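Local coordinates for malarial CLPB2 atpase/hsp101 protein (Plasmodium falciparum, PDB 4IRF), which probably couples ATP hydrolysis to the remodelling of proteins as a ClpA/ClpB-family chaperone, and is represented here by its N-terminal cargo-binding domain, at residues I38-S42 against I68-L72; E95-A100 against L117-N123. All blocks are in the same frame, centred on the assembly; numbering follows the deposited sequence.

Contact 1. Residues I38-S42 against I68-L72; sequences IHILS and IDIAL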
ATOM      1  N   ILE A  38      -2.614   0.335   6.659  1.00 20.35           N
ATOM      2  CA  ILE A  38      -3.851  -0.314   6.206  1.00 25.18           C
ATOM      3  C   ILE A  38      -4.630   0.582   5.271  1.00 20.56           C
ATOM      4  O   ILE A  38      -5.207   0.111   4.291  1.00 21.71           O
ATOM      5  CB  ILE A  38      -4.738  -0.796   7.367  1.00 21.80           C
ATOM      6  CG1 ILE A  38      -5.935  -1.575   6.801  1.00 23.42           C
ATOM      7  CG2 ILE A  38      -5.200   0.417   8.204  1.00 27.47           C
ATOM      8  CD1 ILE A  38      -5.485  -2.832   6.001  1.00 27.28           C
ATOM      9  N   HIS A  39      -4.631   1.901   5.523  1.00 21.57           N
ATOM     10  CA  HIS A  39      -5.319   2.822   4.622  1.00 20.87           C
ATOM     11  C   HIS A  39      -4.688   2.896   3.249  1.00 22.84           C
ATOM     12  O   HIS A  39      -5.389   3.033   2.239  1.00 22.72           O
ATOM     13  CB  HIS A  39      -5.359   4.228   5.221  1.00 22.33           C
ATOM     14  CG  HIS A  39      -5.970   4.263   6.570  1.00 22.45           C
ATOM     15  ND1 HIS A  39      -5.397   4.928   7.640  1.00 27.37           N
ATOM     16  CD2 HIS A  39      -7.125   3.720   7.033  1.00 23.49           C
ATOM     17  CE1 HIS A  39      -6.158   4.751   8.707  1.00 25.09           C
ATOM     18  NE2 HIS A  39      -7.219   4.032   8.362  1.00 24.44           N
ATOM     19  N   ILE A  40      -3.354   2.844   3.214  1.00 21.70           N
ATOM     20  CA  ILE A  40      -2.645   2.842   1.962  1.00 22.36           C
ATOM     21  C   ILE A  40      -2.926   1.546   1.215  1.00 22.80           C
ATOM     22  O   ILE A  40      -3.130   1.596  -0.001  1.00 20.99           O
ATOM     23  CB  ILE A  40      -1.144   3.000   2.147  1.00 17.82           C
ATOM     24  CG1 ILE A  40      -0.887   4.382   2.784  1.00 20.57           C
ATOM     25  CG2 ILE A  40      -0.431   2.868   0.802  1.00 19.45           C
ATOM     26  CD1 ILE A  40       0.591   4.647   2.983  1.00 20.75           C
ATOM     27  N   LEU A  41      -2.939   0.433   1.958  1.00 18.71           N
ATOM     28  CA  LEU A  41      -3.269  -0.888   1.334  1.00 19.07           C
ATOM     29  C   LEU A  41      -4.666  -0.855   0.684  1.00 25.64           C
ATOM     30  O   LEU A  41      -4.826  -1.300  -0.467  1.00 22.99           O
ATOM     31  CB  LEU A  41      -3.112  -2.032   2.333  1.00 23.23           C
ATOM     32  CG  LEU A  41      -3.522  -3.374   1.716  1.00 22.62           C
ATOM     33  CD1 LEU A  41      -2.681  -3.701   0.508  1.00 23.69           C
ATOM     34  CD2 LEU A  41      -3.470  -4.471   2.732  1.00 25.88           C
ATOM     35  N   SER A  42      -5.649  -0.283   1.385  1.00 20.57           N
ATOM     36  CA  SER A  42      -7.014  -0.179   0.829  1.00 21.66           C
ATOM     37  C   SER A  42      -6.958   0.526  -0.516  1.00 21.63           C
ATOM     38  O   SER A  42      -7.486   0.043  -1.524  1.00 25.67           O
ATOM     39  CB  SER A  42      -7.915   0.608   1.779  1.00 22.39           C
ATOM     40  OG  SER A  42      -9.224   0.769   1.243  1.00 28.75           O
ATOM     41  N   ILE A  68      -9.337  -6.456   3.977  1.00 29.28           N
ATOM     42  CA  ILE A  68      -8.925  -5.058   4.179  1.00 25.41           C
ATOM     43  C   ILE A  68     -10.027  -4.309   4.925  1.00 27.16           C
ATOM     44  O   ILE A  68      -9.754  -3.591   5.897  1.00 32.05           O
ATOM     45  CB  ILE A  68      -8.597  -4.352   2.855  1.00 25.54           C
ATOM     46  CG1 ILE A  68      -7.319  -4.958   2.255  1.00 28.90           C
ATOM     47  CG2 ILE A  68      -8.402  -2.841   3.094  1.00 25.96           C
ATOM     48  CD1 ILE A  68      -7.034  -4.530   0.856  1.00 27.14           C
ATOM     49  N   ASP A  69     -11.268  -4.512   4.485  1.00 31.73           N
ATOM     50  CA  ASP A  69     -12.412  -3.832   5.087  1.00 35.17           C
ATOM     51  C   ASP A  69     -12.631  -4.245   6.536  1.00 39.35           C
ATOM     52  O   ASP A  69     -12.951  -3.408   7.385  1.00 33.97           O
ATOM     53  CB  ASP A  69     -13.669  -4.008   4.225  1.00 37.77           C
ATOM     54  CG  ASP A  69     -13.552  -3.317   2.882  1.00 45.45           C
ATOM     55  OD1 ASP A  69     -12.685  -2.426   2.731  1.00 41.62           O
ATOM     56  OD2 ASP A  69     -14.323  -3.649   1.965  1.00 47.61           O
ATOM     57  N   ILE A  70     -12.434  -5.524   6.837  1.00 37.04           N
ATOM     58  CA  ILE A  70     -12.470  -5.976   8.224  1.00 35.12           C
ATOM     59  C   ILE A  70     -11.429  -5.258   9.098  1.00 30.24           C
ATOM     60  O   ILE A  70     -11.743  -4.790  10.195  1.00 37.14           O
ATOM     61  CB  ILE A  70     -12.318  -7.515   8.324  1.00 39.32           C
ATOM     62  CG1 ILE A  70     -13.625  -8.189   7.896  1.00 39.64           C
ATOM     63  CG2 ILE A  70     -11.904  -7.935   9.723  1.00 42.12           C
ATOM     64  CD1 ILE A  70     -13.444  -9.629   7.368  1.00 47.47           C
ATOM     65  N   ALA A  71     -10.205  -5.133   8.589  1.00 28.58           N
ATOM     66  CA  ALA A  71      -9.129  -4.463   9.306  1.00 27.67           C
ATOM     67  C   ALA A  71      -9.358  -2.950   9.415  1.00 30.47           C
ATOM     68  O   ALA A  71      -9.019  -2.353  10.438  1.00 33.60           O
ATOM     69  CB  ALA A  71      -7.790  -4.739   8.626  1.00 28.33           C
ATOM     70  N   LEU A  72      -9.903  -2.345   8.359  1.00 29.84           N
ATOM     71  CA  LEU A  72     -10.269  -0.928   8.394  1.00 27.08           C
ATOM     72  C   LEU A  72     -11.278  -0.668   9.504  1.00 30.15           C
ATOM     73  O   LEU A  72     -11.173   0.326  10.219  1.00 34.24           O
ATOM     74  CB  LEU A  72     -10.840  -0.442   7.076  1.00 28.15           C
ATOM     75  CG  LEU A  72      -9.853  -0.332   5.912  1.00 27.57           C
ATOM     76  CD1 LEU A  72     -10.547   0.030   4.626  1.00 27.45           C
ATOM     77  CD2 LEU A  72      -8.785   0.723   6.282  1.00 24.33           C
TER
HETATM   78  O   HOH W   1      -9.082   2.397  10.122  1.00 26.97           O
HETATM   79  O   HOH W   2     -10.638  -1.496   0.664  1.00 35.70           O

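Contact 2. Residues E95-A100 against L117-N123; sequences ETLALA and LLSGLSN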
ATOM      1  N   GLU A  95       7.794   5.165   7.801  1.00 22.51           N
ATOM      2  CA  GLU A  95       8.561   3.946   7.589  1.00 30.95           C
ATOM      3  C   GLU A  95       8.218   3.166   6.313  1.00 29.66           C
ATOM      4  O   GLU A  95       9.114   2.655   5.626  1.00 22.58           O
ATOM      5  CB  GLU A  95       8.390   3.024   8.797  1.00 36.42           C
ATOM      6  CG  GLU A  95       9.258   1.776   8.755  1.00 56.28           C
ATOM      7  CD  GLU A  95       9.113   0.925  10.002  1.00 86.41           C
ATOM      8  OE1 GLU A  95       8.488   1.395  10.975  1.00 89.13           O
ATOM      9  OE2 GLU A  95       9.626  -0.214  10.009  1.00103.07           O
ATOM     10  N   THR A  96       6.926   2.976   6.059  1.00 22.63           N
ATOM     11  CA  THR A  96       6.495   2.432   4.781  1.00 23.74           C
ATOM     12  C   THR A  96       7.257   3.041   3.610  1.00 19.19           C
ATOM     13  O   THR A  96       7.804   2.303   2.751  1.00 20.87           O
ATOM     14  CB  THR A  96       4.996   2.671   4.524  1.00 19.34           C
ATOM     15  OG1 THR A  96       4.245   2.224   5.658  1.00 21.83           O
ATOM     16  CG2 THR A  96       4.579   1.858   3.312  1.00 20.04           C
ATOM     17  N   LEU A  97       7.344   4.377   3.597  1.00 20.61           N
ATOM     18  CA  LEU A  97       7.931   5.115   2.484  1.00 16.91           C
ATOM     19  C   LEU A  97       9.451   4.983   2.475  1.00 17.19           C
ATOM     20  O   LEU A  97      10.061   4.854   1.417  1.00 19.69           O
ATOM     21  CB  LEU A  97       7.505   6.597   2.526  1.00 22.45           C
ATOM     22  CG  LEU A  97       5.972   6.743   2.464  1.00 25.03           C
ATOM     23  CD1 LEU A  97       5.522   8.188   2.534  1.00 27.51           C
ATOM     24  CD2 LEU A  97       5.493   6.127   1.181  1.00 26.36           C
ATOM     25  N   ALA A  98      10.061   4.976   3.665  1.00 17.73           N
ATOM     26  CA  ALA A  98      11.504   4.743   3.737  1.00 18.23           C
ATOM     27  C   ALA A  98      11.867   3.369   3.200  1.00 20.22           C
ATOM     28  O   ALA A  98      12.859   3.205   2.475  1.00 20.81           O
ATOM     29  CB  ALA A  98      12.014   4.914   5.184  1.00 20.52           C
ATOM     30  N   LEU A  99      11.065   2.356   3.547  1.00 18.67           N
ATOM     31  CA  LEU A  99      11.314   1.015   3.035  1.00 19.67           C
ATOM     32  C   LEU A  99      11.014   0.884   1.521  1.00 21.90           C
ATOM     33  O   LEU A  99      11.772   0.236   0.785  1.00 20.05           O
ATOM     34  CB  LEU A  99      10.490   0.018   3.840  1.00 20.17           C
ATOM     35  CG  LEU A  99      10.919  -0.158   5.288  1.00 19.59           C
ATOM     36  CD1 LEU A  99       9.838  -0.894   6.024  1.00 23.81           C
ATOM     37  CD2 LEU A  99      12.211  -0.966   5.305  1.00 23.90           C
ATOM     38  N   ALA A 100       9.946   1.520   1.051  1.00 19.13           N
ATOM     39  CA  ALA A 100       9.670   1.594  -0.386  1.00 20.87           C
ATOM     40  C   ALA A 100      10.812   2.199  -1.181  1.00 17.89           C
ATOM     41  O   ALA A 100      11.229   1.666  -2.216  1.00 19.63           O
ATOM     42  CB  ALA A 100       8.378   2.387  -0.651  1.00 20.32           C
ATOM     43  N   LEU A 117       6.065   0.253  -3.000  1.00 21.47           N
ATOM     44  CA  LEU A 117       5.138   0.602  -1.937  1.00 23.47           C
ATOM     45  C   LEU A 117       4.583  -0.675  -1.335  1.00 18.66           C
ATOM     46  O   LEU A 117       4.504  -0.821  -0.096  1.00 23.08           O
ATOM     47  CB  LEU A 117       4.038   1.515  -2.496  1.00 21.33           C
ATOM     48  CG  LEU A 117       3.040   2.076  -1.519  1.00 24.25           C
ATOM     49  CD1 LEU A 117       3.735   2.860  -0.399  1.00 22.56           C
ATOM     50  CD2 LEU A 117       2.114   2.977  -2.286  1.00 22.63           C
ATOM     51  N   LEU A 118       4.251  -1.652  -2.192  1.00 18.96           N
ATOM     52  CA  LEU A 118       3.752  -2.927  -1.694  1.00 22.08           C
ATOM     53  C   LEU A 118       4.778  -3.571  -0.749  1.00 22.87           C
ATOM     54  O   LEU A 118       4.428  -4.050   0.342  1.00 23.56           O
ATOM     55  CB  LEU A 118       3.367  -3.864  -2.867  1.00 25.27           C
ATOM     56  CG  LEU A 118       2.644  -5.143  -2.440  1.00 32.09           C
ATOM     57  CD1 LEU A 118       1.177  -4.890  -2.209  1.00 32.44           C
ATOM     58  CD2 LEU A 118       2.851  -6.219  -3.494  1.00 33.64           C
ATOM     59  N   SER A 119       6.059  -3.531  -1.129  1.00 20.63           N
ATOM     60  CA  SER A 119       7.099  -4.123  -0.307  1.00 18.32           C
ATOM     61  C   SER A 119       7.177  -3.395   1.038  1.00 21.78           C
ATOM     62  O   SER A 119       7.266  -4.013   2.104  1.00 24.28           O
ATOM     63  CB  SER A 119       8.439  -4.034  -1.044  1.00 22.50           C
ATOM     64  OG  SER A 119       9.451  -4.594  -0.240  1.00 26.90           O
ATOM     65  N   GLY A 120       7.094  -2.071   0.986  1.00 18.53           N
ATOM     66  CA  GLY A 120       7.117  -1.272   2.201  1.00 17.25           C
ATOM     67  C   GLY A 120       5.955  -1.565   3.136  1.00 17.21           C
ATOM     68  O   GLY A 120       6.124  -1.729   4.365  1.00 20.77           O
ATOM     69  N   LEU A 121       4.774  -1.693   2.551  1.00 20.57           N
ATOM     70  CA  LEU A 121       3.576  -2.005   3.333  1.00 18.79           C
ATOM     71  C   LEU A 121       3.664  -3.337   4.067  1.00 24.26           C
ATOM     72  O   LEU A 121       3.081  -3.527   5.131  1.00 23.06           O
ATOM     73  CB  LEU A 121       2.370  -2.012   2.398  1.00 18.17           C
ATOM     74  CG  LEU A 121       1.939  -0.648   1.928  1.00 23.81           C
ATOM     75  CD1 LEU A 121       0.879  -0.830   0.840  1.00 20.18           C
ATOM     76  CD2 LEU A 121       1.385   0.196   3.127  1.00 19.84           C
ATOM     77  N   SER A 122       4.406  -4.284   3.495  1.00 21.67           N
ATOM     78  CA  SER A 122       4.545  -5.586   4.116  1.00 29.82           C
ATOM     79  C   SER A 122       5.246  -5.532   5.490  1.00 22.55           C
ATOM     80  O   SER A 122       5.151  -6.474   6.262  1.00 34.10           O
ATOM     81  CB  SER A 122       5.223  -6.569   3.164  1.00 27.24           C
ATOM     82  OG  SER A 122       6.604  -6.284   3.014  1.00 28.00           O
ATOM     83  N   ASN A 123       5.912  -4.417   5.813  1.00 22.58           N
ATOM     84  CA  ASN A 123       6.482  -4.256   7.158  1.00 25.17           C
ATOM     85  C   ASN A 123       5.413  -4.123   8.235  1.00 29.44           C
ATOM     86  O   ASN A 123       5.629  -4.523   9.391  1.00 29.99           O
ATOM     87  CB  ASN A 123       7.405  -3.033   7.242  1.00 27.15           C
ATOM     88  CG  ASN A 123       7.941  -2.782   8.657  1.00 23.21           C
ATOM     89  OD1 ASN A 123       7.513  -1.861   9.370  1.00 33.44           O
ATOM     90  ND2 ASN A 123       8.850  -3.621   9.078  1.00 27.85           N
TER
HETATM   91  O   HOH W   3       4.523  -0.444   6.428  1.00 24.48           O

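Contact 1. Residues I38-S42 against I68-L72
Ile38 and Ile68 lie alongside one another, each reaching past the other toward the opposite helix, between two helices whose short segments run antiparallel at 148°, their axes 10.0 Å apart. That spacing leaves room for branched side chains from both sides, and the middle of the contact is filled with them. Ile68 works with both branches: CG2 lies 3.7 Å from Ser42 CB, while CD1, at the end of the other branch, rests 3.8 Å from Leu41 CG. Because CG1 of Ile38 stands anti to the backbone N (chi1 -175°), that arm extends across the gap, its CD1 4.0 Å from Ala71 CB; alanine, ending at CB, lets the isoleucine arm come up close to the opposite helix. Helices 37-46 and 61-74 come earlier in the sequence of the mainly helical Clp N-terminal domain, where helix 125-133 covers this core through Ile130 on Ile38 and Phe131 on Leu41. Leu72 spans the other flank, with CD2 wedged 3.5 Å from His39 CD2 and CD1 near the hydroxyl of Ser42. Packing gives way to water at the margins, and no direct hydrogen bond joins the segments. One water lies 3.0 Å from His39 NE2 and donates to Leu72 O, while ND1 of the same ring bonds to Lys36 N. On the looser, partly exposed side a second water, 2.7 Å from Ser42 OG, donates to Asp69 OD1; the carboxylate's other oxygen forms a salt bridge with Lys65.

Contact 2. Residues E95-A100 against L117-N123
Thr96 meets Gly120 where two helices come close: the axes of the short segments approach to 7.5 Å, and Thr96 O lies 3.7 Å from Gly120 CA. Glycine suits this crossing because a beta carbon there would run into that carbonyl oxygen. From CB the threonine side chain divides. Its methyl, CG2, is anti to the backbone N (chi1 -51° places OG1 beside that N instead) and enters the apolar side of the contact, 3.6 Å from Leu121 CD2 and 3.9 Å from Leu117 CD1. The hydroxyl, OG1, bonds to Glu92 O one turn earlier and also shares a water with the other helix: the water is 2.8 Å from OG1 and donates to Gly120 O. A beta-branched residue with one apolar and one polar branch thus serves both needs. Helices 91-106 and 114-121 lie later in the sequence of the mainly helical Clp N-terminal domain, and their short segments cross at 128°. Beyond the threonine, Leu117 CD1 also reaches Leu97 CD2, the two leucines running alongside each other in one direction. Ala100, small enough for the close approach, sets CB 3.9 Å from Leu117 CA. Toward solvent, Leu99 lies roughly perpendicular to Asn123, with Leu99 CD1 3.5 Å from Asn123 CB, and the extended chain of Glu95 brings its carboxylate beside the amide end of Asn123.

Overall arrangement
Contact 1 is the more buried of the two; contact 2 runs from a buried centre to a side open to solvent, where Asn123 is exposed. They use different helices, 37-46 with 61-74 and 91-106 with 114-121, and lie on opposite sides of the chain's centre, about 15 Å apart between centres. Ile40, which takes no part in contact 1 although it lies within 38-42, joins them: its CB packs 3.9 Å from Leu121 CD2. Helix 125-133 touches both through Val127, which meets Leu41 and Leu121. Wide spacing in contact 1 is filled by branched aliphatic side chains from both helices, whereas the close crossing of contact 2 depends on small residues. In each, water provides polar links between the segments.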